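Local coordinates for protein cytochrome P450 RhF (PDB 6RO8) that binds heme as the cytochrome P450 domain of a longer protein with an iron-sulfur domain and probably inserts oxygen into organic substrates as a monooxygenase or peroxygenase, at residues Glu23-Gly28 against Ala51-Phe56; Thr81-Asn86 against Gln323-Ser328; Lys151-Ile156 against Ser399-Asp404. All blocks are in the same frame, centred on the assembly; numbering follows the deposited sequence.

Interaction 1. Residues Glu23-Gly28 against Ala51-Phe56; sequences ELQQKG and AQLPIF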
loop_
_atom_site.group_PDB
_atom_site.type_symbol
_atom_site.label_atom_id
_atom_site.label_comp_id
_atom_site.label_asym_id
_atom_site.label_seq_id
_atom_site.Cartn_x
_atom_site.Cartn_y
_atom_site.Cartn_z
ATOM N N GLU A 23 31.675 -10.106 0.406
ATOM C CA GLU A 23 30.627 -10.551 1.310
ATOM C C GLU A 23 29.304 -9.898 0.960
ATOM O O GLU A 23 28.254 -10.550 0.999
ATOM C CB GLU A 23 31.006 -10.254 2.758
ATOM C CG GLU A 23 30.103 -10.949 3.763
ATOM C CD GLU A 23 30.518 -10.705 5.192
ATOM O OE1 GLU A 23 31.260 -11.545 5.754
ATOM O OE2 GLU A 23 30.107 -9.665 5.745
ATOM N N LEU A 24 29.333 -8.607 0.609
ATOM C CA LEU A 24 28.108 -7.916 0.227
ATOM C C LEU A 24 27.457 -8.574 -0.986
ATOM O O LEU A 24 26.229 -8.707 -1.052
ATOM C CB LEU A 24 28.412 -6.449 -0.052
ATOM C CG LEU A 24 27.171 -5.564 0.008
ATOM C CD1 LEU A 24 26.542 -5.668 1.412
ATOM C CD2 LEU A 24 27.513 -4.123 -0.353
ATOM N N GLN A 25 28.262 -9.006 -1.957
ATOM C CA GLN A 25 27.681 -9.627 -3.141
ATOM C C GLN A 25 26.994 -10.930 -2.784
ATOM O O GLN A 25 25.882 -11.199 -3.248
ATOM C CB GLN A 25 28.752 -9.841 -4.202
ATOM C CG GLN A 25 29.707 -8.677 -4.280
ATOM C CD GLN A 25 30.196 -8.405 -5.677
ATOM O OE1 GLN A 25 29.453 -7.887 -6.515
ATOM N NE2 GLN A 25 31.453 -8.745 -5.940
ATOM N N GLN A 26 27.618 -11.732 -1.927
ATOM C CA GLN A 26 26.952 -12.937 -1.449
ATOM C C GLN A 26 25.677 -12.601 -0.671
ATOM O O GLN A 26 24.641 -13.250 -0.859
ATOM C CB GLN A 26 27.910 -13.758 -0.596
ATOM C CG GLN A 26 27.482 -15.205 -0.466
ATOM C CD GLN A 26 27.628 -15.982 -1.768
ATOM O OE1 GLN A 26 26.975 -17.014 -1.968
ATOM N NE2 GLN A 26 28.486 -15.487 -2.665
ATOM N N LYS A 27 25.729 -11.596 0.214
ATOM C CA LYS A 27 24.520 -11.230 0.946
ATOM C C LYS A 27 23.421 -10.815 -0.019
ATOM O O LYS A 27 22.247 -11.148 0.184
ATOM C CB LYS A 27 24.796 -10.100 1.941
ATOM C CG LYS A 27 25.626 -10.477 3.155
ATOM C CD LYS A 27 25.053 -9.821 4.409
ATOM C CE LYS A 27 25.945 -8.701 4.947
ATOM N NZ LYS A 27 26.868 -9.171 6.031
ATOM N N GLY A 28 23.791 -10.101 -1.086
ATOM C CA GLY A 28 22.807 -9.690 -2.071
ATOM C C GLY A 28 22.258 -10.856 -2.868
ATOM O O GLY A 28 21.048 -10.943 -3.102
ATOM N N ALA A 51 24.902 1.899 -0.100
ATOM C CA ALA A 51 26.252 2.437 -0.046
ATOM C C ALA A 51 27.155 1.854 -1.130
ATOM O O ALA A 51 27.807 2.607 -1.862
ATOM C CB ALA A 51 26.855 2.187 1.333
ATOM N N GLN A 52 27.212 0.517 -1.253
ATOM C CA GLN A 52 28.243 -0.126 -2.066
ATOM C C GLN A 52 27.740 -1.142 -3.089
ATOM O O GLN A 52 28.568 -1.768 -3.759
ATOM C CB GLN A 52 29.287 -0.819 -1.164
ATOM C CG GLN A 52 29.773 0.011 0.029
ATOM C CD GLN A 52 30.819 1.052 -0.361
ATOM O OE1 GLN A 52 31.352 1.027 -1.470
ATOM N NE2 GLN A 52 31.097 1.986 0.546
ATOM N N LEU A 53 26.422 -1.329 -3.241
ATOM C CA LEU A 53 25.909 -2.321 -4.188
ATOM C C LEU A 53 24.453 -2.002 -4.515
ATOM O O LEU A 53 23.557 -2.825 -4.284
ATOM C CB LEU A 53 26.062 -3.740 -3.620
ATOM C CG LEU A 53 25.778 -4.946 -4.541
ATOM C CD1 LEU A 53 26.500 -4.820 -5.840
ATOM C CD2 LEU A 53 26.087 -6.281 -3.870
ATOM N N PRO A 54 24.200 -0.825 -5.095
ATOM C CA PRO A 54 22.836 -0.259 -5.087
ATOM C C PRO A 54 21.817 -1.071 -5.853
ATOM O O PRO A 54 20.638 -1.085 -5.481
ATOM C CB PRO A 54 23.033 1.128 -5.715
ATOM C CG PRO A 54 24.491 1.394 -5.608
ATOM C CD PRO A 54 25.172 0.078 -5.724
ATOM N N ILE A 55 22.232 -1.726 -6.923
ATOM C CA ILE A 55 21.369 -2.603 -7.696
ATOM C C ILE A 55 22.017 -3.974 -7.732
ATOM O O ILE A 55 23.188 -4.103 -8.104
ATOM C CB ILE A 55 21.141 -2.077 -9.123
ATOM C CG1 ILE A 55 20.457 -0.702 -9.073
ATOM C CG2 ILE A 55 20.353 -3.101 -9.921
ATOM C CD1 ILE A 55 20.582 0.115 -10.340
ATOM N N PHE A 56 21.273 -4.991 -7.324
ATOM C CA PHE A 56 21.824 -6.333 -7.315
ATOM C C PHE A 56 20.693 -7.310 -7.571
ATOM O O PHE A 56 19.519 -6.990 -7.385
ATOM C CB PHE A 56 22.541 -6.620 -5.991
ATOM C CG PHE A 56 21.628 -6.603 -4.798
ATOM C CD1 PHE A 56 21.389 -5.416 -4.108
ATOM C CD2 PHE A 56 21.007 -7.776 -4.364
ATOM C CE1 PHE A 56 20.550 -5.393 -3.017
ATOM C CE2 PHE A 56 20.164 -7.758 -3.269
ATOM C CZ PHE A 56 19.943 -6.556 -2.589
#
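L24 of the N-terminal helix 20-29 packs on L53, and the G28 main chain on F56, where helix 47-52 gives way to strand 55-58 at the edge of the five-stranded sheet. The two leucines run past each other in opposite directions: L24 CD2 lies against L53 CB at 3.6 Å. The same methyl meets Q52 CB at 3.8 Å, with the two side chains crossing at about a right angle. L53, the first residue after helix 47-52 to leave helical geometry, holds CG opposite its own N (chi1 -171°), which carries CD2 over the backbone of helix 20-29 to 3.8 Å from Q25 CA. One turn after L24, G28 brings its main chain up to the F56 ring. G28 O comes in at the ring edge, near the plane, 3.3 Å from F56 CE2, while G28 CA is 3.5 Å from F56 CD2. F49 stacks on the F56 ring, and E48 and F49 also touch L24; Q52 O accepts a hydrogen bond from H21 NE2. This is plain packing, away from the heme, in which the N-terminal helix lies against the helix-to-strand turn that leads into the first strand of the P450 beta domain.

Interaction 2. Residues Thr81-Asn86 against Gln323-Ser328; sequences TFSACN and QVTTES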
loop_
_atom_site.group_PDB
_atom_site.type_symbol
_atom_site.label_atom_id
_atom_site.label_comp_id
_atom_site.label_asym_id
_atom_site.label_seq_id
_atom_site.Cartn_x
_atom_site.Cartn_y
_atom_site.Cartn_z
ATOM N N THR A 81 9.563 0.715 -21.022
ATOM C CA THR A 81 10.624 -0.238 -20.695
ATOM C C THR A 81 10.273 -1.068 -19.467
ATOM O O THR A 81 10.345 -2.303 -19.497
ATOM C CB THR A 81 11.936 0.494 -20.451
ATOM O OG1 THR A 81 12.048 1.573 -21.384
ATOM C CG2 THR A 81 13.102 -0.466 -20.639
ATOM N N PHE A 82 9.921 -0.406 -18.366
ATOM C CA PHE A 82 9.630 -1.073 -17.100
ATOM C C PHE A 82 8.128 -1.028 -16.882
ATOM O O PHE A 82 7.577 0.002 -16.485
ATOM C CB PHE A 82 10.397 -0.414 -15.964
ATOM C CG PHE A 82 11.806 -0.127 -16.316
ATOM C CD1 PHE A 82 12.717 -1.159 -16.431
ATOM C CD2 PHE A 82 12.214 1.164 -16.583
ATOM C CE1 PHE A 82 14.013 -0.909 -16.777
ATOM C CE2 PHE A 82 13.509 1.418 -16.930
ATOM C CZ PHE A 82 14.414 0.375 -17.030
ATOM N N SER A 83 7.471 -2.144 -17.137
ATOM C CA SER A 83 6.022 -2.169 -17.114
ATOM C C SER A 83 5.504 -2.716 -15.789
ATOM O O SER A 83 6.179 -3.468 -15.077
ATOM C CB SER A 83 5.475 -3.007 -18.265
ATOM O OG SER A 83 5.110 -4.306 -17.827
ATOM N N ALA A 84 4.271 -2.340 -15.491
ATOM C CA ALA A 84 3.601 -2.652 -14.247
ATOM C C ALA A 84 2.920 -4.008 -14.258
ATOM O O ALA A 84 2.232 -4.333 -13.287
ATOM C CB ALA A 84 2.564 -1.566 -13.943
ATOM N N CYS A 85 3.100 -4.802 -15.324
ATOM C CA CYS A 85 2.288 -6.005 -15.511
ATOM C C CYS A 85 2.397 -6.954 -14.324
ATOM O O CYS A 85 1.401 -7.566 -13.923
ATOM C CB CYS A 85 2.677 -6.703 -16.813
ATOM S SG CYS A 85 4.389 -7.304 -16.934
ATOM N N ASN A 86 3.562 -7.031 -13.702
ATOM C CA ASN A 86 3.742 -7.910 -12.564
ATOM C C ASN A 86 3.352 -7.273 -11.231
ATOM O O ASN A 86 3.525 -7.923 -10.196
ATOM C CB ASN A 86 5.200 -8.380 -12.497
ATOM C CG ASN A 86 6.162 -7.237 -12.242
ATOM O OD1 ASN A 86 5.862 -6.072 -12.539
ATOM N ND2 ASN A 86 7.306 -7.552 -11.659
ATOM N N GLN A 323 8.439 -5.087 -14.404
ATOM C CA GLN A 323 8.976 -6.122 -15.279
ATOM C C GLN A 323 9.579 -5.471 -16.507
ATOM O O GLN A 323 9.016 -4.522 -17.052
ATOM C CB GLN A 323 7.923 -7.133 -15.717
ATOM C CG GLN A 323 8.569 -8.424 -16.194
ATOM C CD GLN A 323 7.586 -9.538 -16.447
ATOM O OE1 GLN A 323 6.955 -10.049 -15.525
ATOM N NE2 GLN A 323 7.462 -9.936 -17.707
ATOM N N VAL A 324 10.720 -5.981 -16.926
ATOM C CA VAL A 324 11.480 -5.404 -18.029
ATOM C C VAL A 324 10.983 -6.002 -19.347
ATOM O O VAL A 324 10.842 -7.229 -19.485
ATOM C CB VAL A 324 12.986 -5.640 -17.819
ATOM C CG1 VAL A 324 13.803 -5.137 -18.996
ATOM C CG2 VAL A 324 13.431 -4.978 -16.510
ATOM N N THR A 325 10.701 -5.126 -20.316
ATOM C CA THR A 325 10.085 -5.504 -21.581
ATOM C C THR A 325 11.062 -5.533 -22.751
ATOM O O THR A 325 10.827 -6.262 -23.720
ATOM C CB THR A 325 8.944 -4.537 -21.910
ATOM O OG1 THR A 325 9.446 -3.195 -21.859
ATOM C CG2 THR A 325 7.802 -4.687 -20.901
ATOM N N THR A 326 12.128 -4.735 -22.704
ATOM C CA THR A 326 13.235 -4.840 -23.645
ATOM C C THR A 326 14.520 -4.662 -22.860
ATOM O O THR A 326 14.513 -4.079 -21.778
ATOM C CB THR A 326 13.155 -3.791 -24.764
ATOM O OG1 THR A 326 14.227 -4.001 -25.708
ATOM C CG2 THR A 326 13.250 -2.392 -24.172
ATOM N N GLU A 327 15.635 -5.167 -23.387
ATOM C CA GLU A 327 16.852 -4.980 -22.614
ATOM C C GLU A 327 17.140 -3.490 -22.471
ATOM O O GLU A 327 16.741 -2.663 -23.298
ATOM C CB GLU A 327 18.057 -5.728 -23.197
ATOM C CG GLU A 327 18.117 -5.971 -24.673
ATOM C CD GLU A 327 19.440 -6.643 -25.061
ATOM O OE1 GLU A 327 19.603 -7.051 -26.231
ATOM O OE2 GLU A 327 20.316 -6.768 -24.170
ATOM N N SER A 328 17.793 -3.157 -21.371
ATOM C CA SER A 328 17.832 -1.804 -20.841
ATOM C C SER A 328 18.941 -1.777 -19.808
ATOM O O SER A 328 19.445 -2.822 -19.389
ATOM C CB SER A 328 16.488 -1.431 -20.219
ATOM O OG SER A 328 15.992 -2.521 -19.453
#
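T81 O is approached by two groups of T325. T325 N donates to it at 3.0 Å, nearly in line with the carbonyl bond, and T325 OG1, hydrogen-bonded to I80 O, also lies 2.7 Å from T81 O. Two residues along each strand, S83 and Q323 form an antiparallel hydrogen-bonded pair: S83 N reaches Q323 O at 2.8 Å (158°) and Q323 N returns to S83 O at 2.9 Å (164°), each in the plane of its carbonyl. Between these bonds sits the non-hydrogen-bonded pair of F82 and V324, whose side chains lie side by side on the same face, with V324 CG2 at the ring edge 3.9 Å from F82 CD1. T81 CB covers a face of that ring, and T81 CG2, trans to its own N, rests on S328 CB at 3.5 Å. The opposite face of the sheet carries S83 and Q323. S83 OG receives a hydrogen bond from C85 N, an ST turn at the end of the strand, and is also bonded to D117. C85 SG lies 3.7 Å from Q323 CB, and N86 CG approaches the same carbon; the N86 and Q323 amide planes are 74° apart, and K340 holds Q323 OE1. Strand 82-83 thus closes one edge of the five-stranded sheet against strand 320-324. F82 and V324 pack on L341 of strand 340-343 and F335 of strand 333-335, and F82 also touches the heme-binding R322.

Interaction 3. Residues Lys151-Ile156 against Ser399-Asp404; sequences KVDGFI and SRRIPD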
loop_
_atom_site.group_PDB
_atom_site.type_symbol
_atom_site.label_atom_id
_atom_site.label_comp_id
_atom_site.label_asym_id
_atom_site.label_seq_id
_atom_site.Cartn_x
_atom_site.Cartn_y
_atom_site.Cartn_z
ATOM N N LYS A 151 -15.740 7.142 16.842
ATOM C CA LYS A 151 -14.944 6.007 17.292
ATOM C C LYS A 151 -14.194 6.340 18.577
ATOM O O LYS A 151 -14.245 5.572 19.548
ATOM C CB LYS A 151 -13.984 5.559 16.196
ATOM C CG LYS A 151 -14.606 4.519 15.275
ATOM C CD LYS A 151 -14.794 3.190 15.998
ATOM C CE LYS A 151 -16.101 2.492 15.628
ATOM N NZ LYS A 151 -16.024 1.620 14.416
ATOM N N VAL A 152 -13.517 7.491 18.622
ATOM C CA VAL A 152 -12.837 7.842 19.860
ATOM C C VAL A 152 -13.831 8.267 20.927
ATOM O O VAL A 152 -13.523 8.170 22.118
ATOM C CB VAL A 152 -11.770 8.929 19.652
ATOM C CG1 VAL A 152 -10.931 8.648 18.408
ATOM C CG2 VAL A 152 -12.394 10.263 19.558
ATOM N N ASP A 153 -15.027 8.716 20.547
ATOM C CA ASP A 153 -16.061 8.881 21.559
ATOM C C ASP A 153 -16.264 7.569 22.299
ATOM O O ASP A 153 -16.523 7.557 23.508
ATOM C CB ASP A 153 -17.371 9.356 20.925
ATOM C CG ASP A 153 -17.419 10.872 20.718
ATOM O OD1 ASP A 153 -16.535 11.590 21.243
ATOM O OD2 ASP A 153 -18.349 11.344 20.021
ATOM N N GLY A 154 -16.077 6.453 21.597
ATOM C CA GLY A 154 -16.347 5.160 22.196
ATOM C C GLY A 154 -15.269 4.709 23.162
ATOM O O GLY A 154 -15.565 4.106 24.194
ATOM N N PHE A 155 -14.010 4.973 22.849
ATOM C CA PHE A 155 -12.941 4.395 23.647
ATOM C C PHE A 155 -12.193 5.407 24.499
ATOM O O PHE A 155 -11.362 5.001 25.321
ATOM C CB PHE A 155 -11.959 3.615 22.745
ATOM C CG PHE A 155 -11.122 4.464 21.808
ATOM C CD1 PHE A 155 -10.027 5.185 22.271
ATOM C CD2 PHE A 155 -11.374 4.459 20.443
ATOM C CE1 PHE A 155 -9.236 5.922 21.400
ATOM C CE2 PHE A 155 -10.583 5.196 19.569
ATOM C CZ PHE A 155 -9.510 5.923 20.047
ATOM N N ILE A 156 -12.471 6.703 24.348
ATOM C CA ILE A 156 -11.717 7.710 25.075
ATOM C C ILE A 156 -11.797 7.466 26.576
ATOM O O ILE A 156 -10.852 7.780 27.306
ATOM C CB ILE A 156 -12.247 9.103 24.691
ATOM C CG1 ILE A 156 -11.530 10.234 25.436
ATOM C CG2 ILE A 156 -13.734 9.199 25.004
ATOM C CD1 ILE A 156 -10.052 10.223 25.273
ATOM N N SER A 399 -4.446 13.856 18.765
ATOM C CA SER A 399 -3.591 14.821 19.444
ATOM C C SER A 399 -4.391 15.956 20.052
ATOM O O SER A 399 -3.926 16.587 21.007
ATOM C CB SER A 399 -2.552 15.374 18.477
ATOM O OG SER A 399 -3.192 16.099 17.441
ATOM N N ARG A 400 -5.586 16.216 19.526
ATOM C CA ARG A 400 -6.440 17.252 20.092
ATOM C C ARG A 400 -7.049 16.803 21.408
ATOM O O ARG A 400 -7.029 17.542 22.401
ATOM C CB ARG A 400 -7.549 17.617 19.112
ATOM C CG ARG A 400 -8.252 18.885 19.462
ATOM C CD ARG A 400 -9.291 19.226 18.421
ATOM N NE ARG A 400 -10.525 18.476 18.614
ATOM C CZ ARG A 400 -11.018 17.632 17.719
ATOM N NH1 ARG A 400 -10.372 17.443 16.580
ATOM N NH2 ARG A 400 -12.151 16.977 17.960
ATOM N N ARG A 401 -7.587 15.587 21.437
ATOM C CA ARG A 401 -8.386 15.146 22.565
ATOM C C ARG A 401 -7.625 14.264 23.542
ATOM O O ARG A 401 -8.065 14.116 24.689
ATOM C CB ARG A 401 -9.626 14.413 22.057
ATOM C CG ARG A 401 -10.426 15.256 21.091
ATOM C CD ARG A 401 -11.568 14.480 20.519
ATOM N NE ARG A 401 -12.303 13.767 21.552
ATOM C CZ ARG A 401 -13.351 12.995 21.303
ATOM N NH1 ARG A 401 -13.757 12.844 20.046
ATOM N NH2 ARG A 401 -13.981 12.372 22.298
ATOM N N ILE A 402 -6.508 13.678 23.130
ATOM C CA ILE A 402 -5.683 12.903 24.048
ATOM C C ILE A 402 -4.242 13.367 23.896
ATOM O O ILE A 402 -3.410 12.630 23.346
ATOM C CB ILE A 402 -5.794 11.399 23.775
ATOM C CG1 ILE A 402 -7.233 10.978 23.476
ATOM C CG2 ILE A 402 -5.276 10.642 24.947
ATOM C CD1 ILE A 402 -7.365 9.489 23.195
ATOM N N PRO A 403 -3.901 14.579 24.326
ATOM C CA PRO A 403 -2.518 15.054 24.134
ATOM C C PRO A 403 -1.480 14.307 24.964
ATOM O O PRO A 403 -0.286 14.387 24.639
ATOM C CB PRO A 403 -2.595 16.532 24.533
ATOM C CG PRO A 403 -3.831 16.641 25.365
ATOM C CD PRO A 403 -4.788 15.642 24.837
ATOM N N ASP A 404 -1.879 13.589 26.018
ATOM C CA ASP A 404 -0.940 12.761 26.766
ATOM C C ASP A 404 -0.835 11.345 26.203
ATOM O O ASP A 404 -0.236 10.480 26.846
ATOM C CB ASP A 404 -1.314 12.721 28.258
ATOM C CG ASP A 404 -2.606 11.962 28.537
ATOM O OD1 ASP A 404 -3.577 12.106 27.766
ATOM O OD2 ASP A 404 -2.651 11.221 29.545
#
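I156 and I402 mark where helices 134-155 and 384-401 come together at their C-terminal ends, their CA atoms 8.0 Å apart, and I402 is the first residue to leave helical geometry after its helix. The two isoleucines pass each other in opposite directions, I156 CD1 lying 3.4 Å from I402 CG1. CG1 trans to N (chi1 179°) directs CD1 of I156 onto I402, while the F155 ring meets I402 CD1 more loosely. R401 supplies the polar half. Its chain bends at chi3 (47°) and delivers the guanidinium to D153: R401 NH2 donates to D153 OD1 at 2.9 Å, nearly along the C-O axis of the carboxylate and slightly out of the guanidinium plane, and a weaker bond from R401 NH1 spans 3.3 Å to the same oxygen. Both bonds end on OD1, and the carboxylate and guanidinium planes are 60° apart, so the coplanar two-oxygen pairing is not formed. V152 CG2 lies over one face of the guanidinium. R401 NH1 also forms a salt bridge with E397 on its own helix. R401 thus lies between D153 and E397, and its charge would probably favour the ionised form of both carboxylates, beside an apolar seam between the isoleucines.

Interactions 1 and 2 belong to the same five-stranded sheet and mark its two outermost strands, 55-58 and 82-83; their centres are about 23 Å apart, with about 9 Å between nearest atoms. Interaction 3 lies across the molecule, with centres about 46 Å from interaction 1 and 47 Å from interaction 2, where two long helices end. Interaction 1 closes before either of the others opens. The segments of interactions 2 and 3 alternate along the chain; each joins an early part to a late one, and the two lie on opposite sides of the chain centre. Strand 320-324 carries the heme-binding R322, whereas helix 384-401 starts just after the axial ligand C381 and reaches interaction 3 only at its far end.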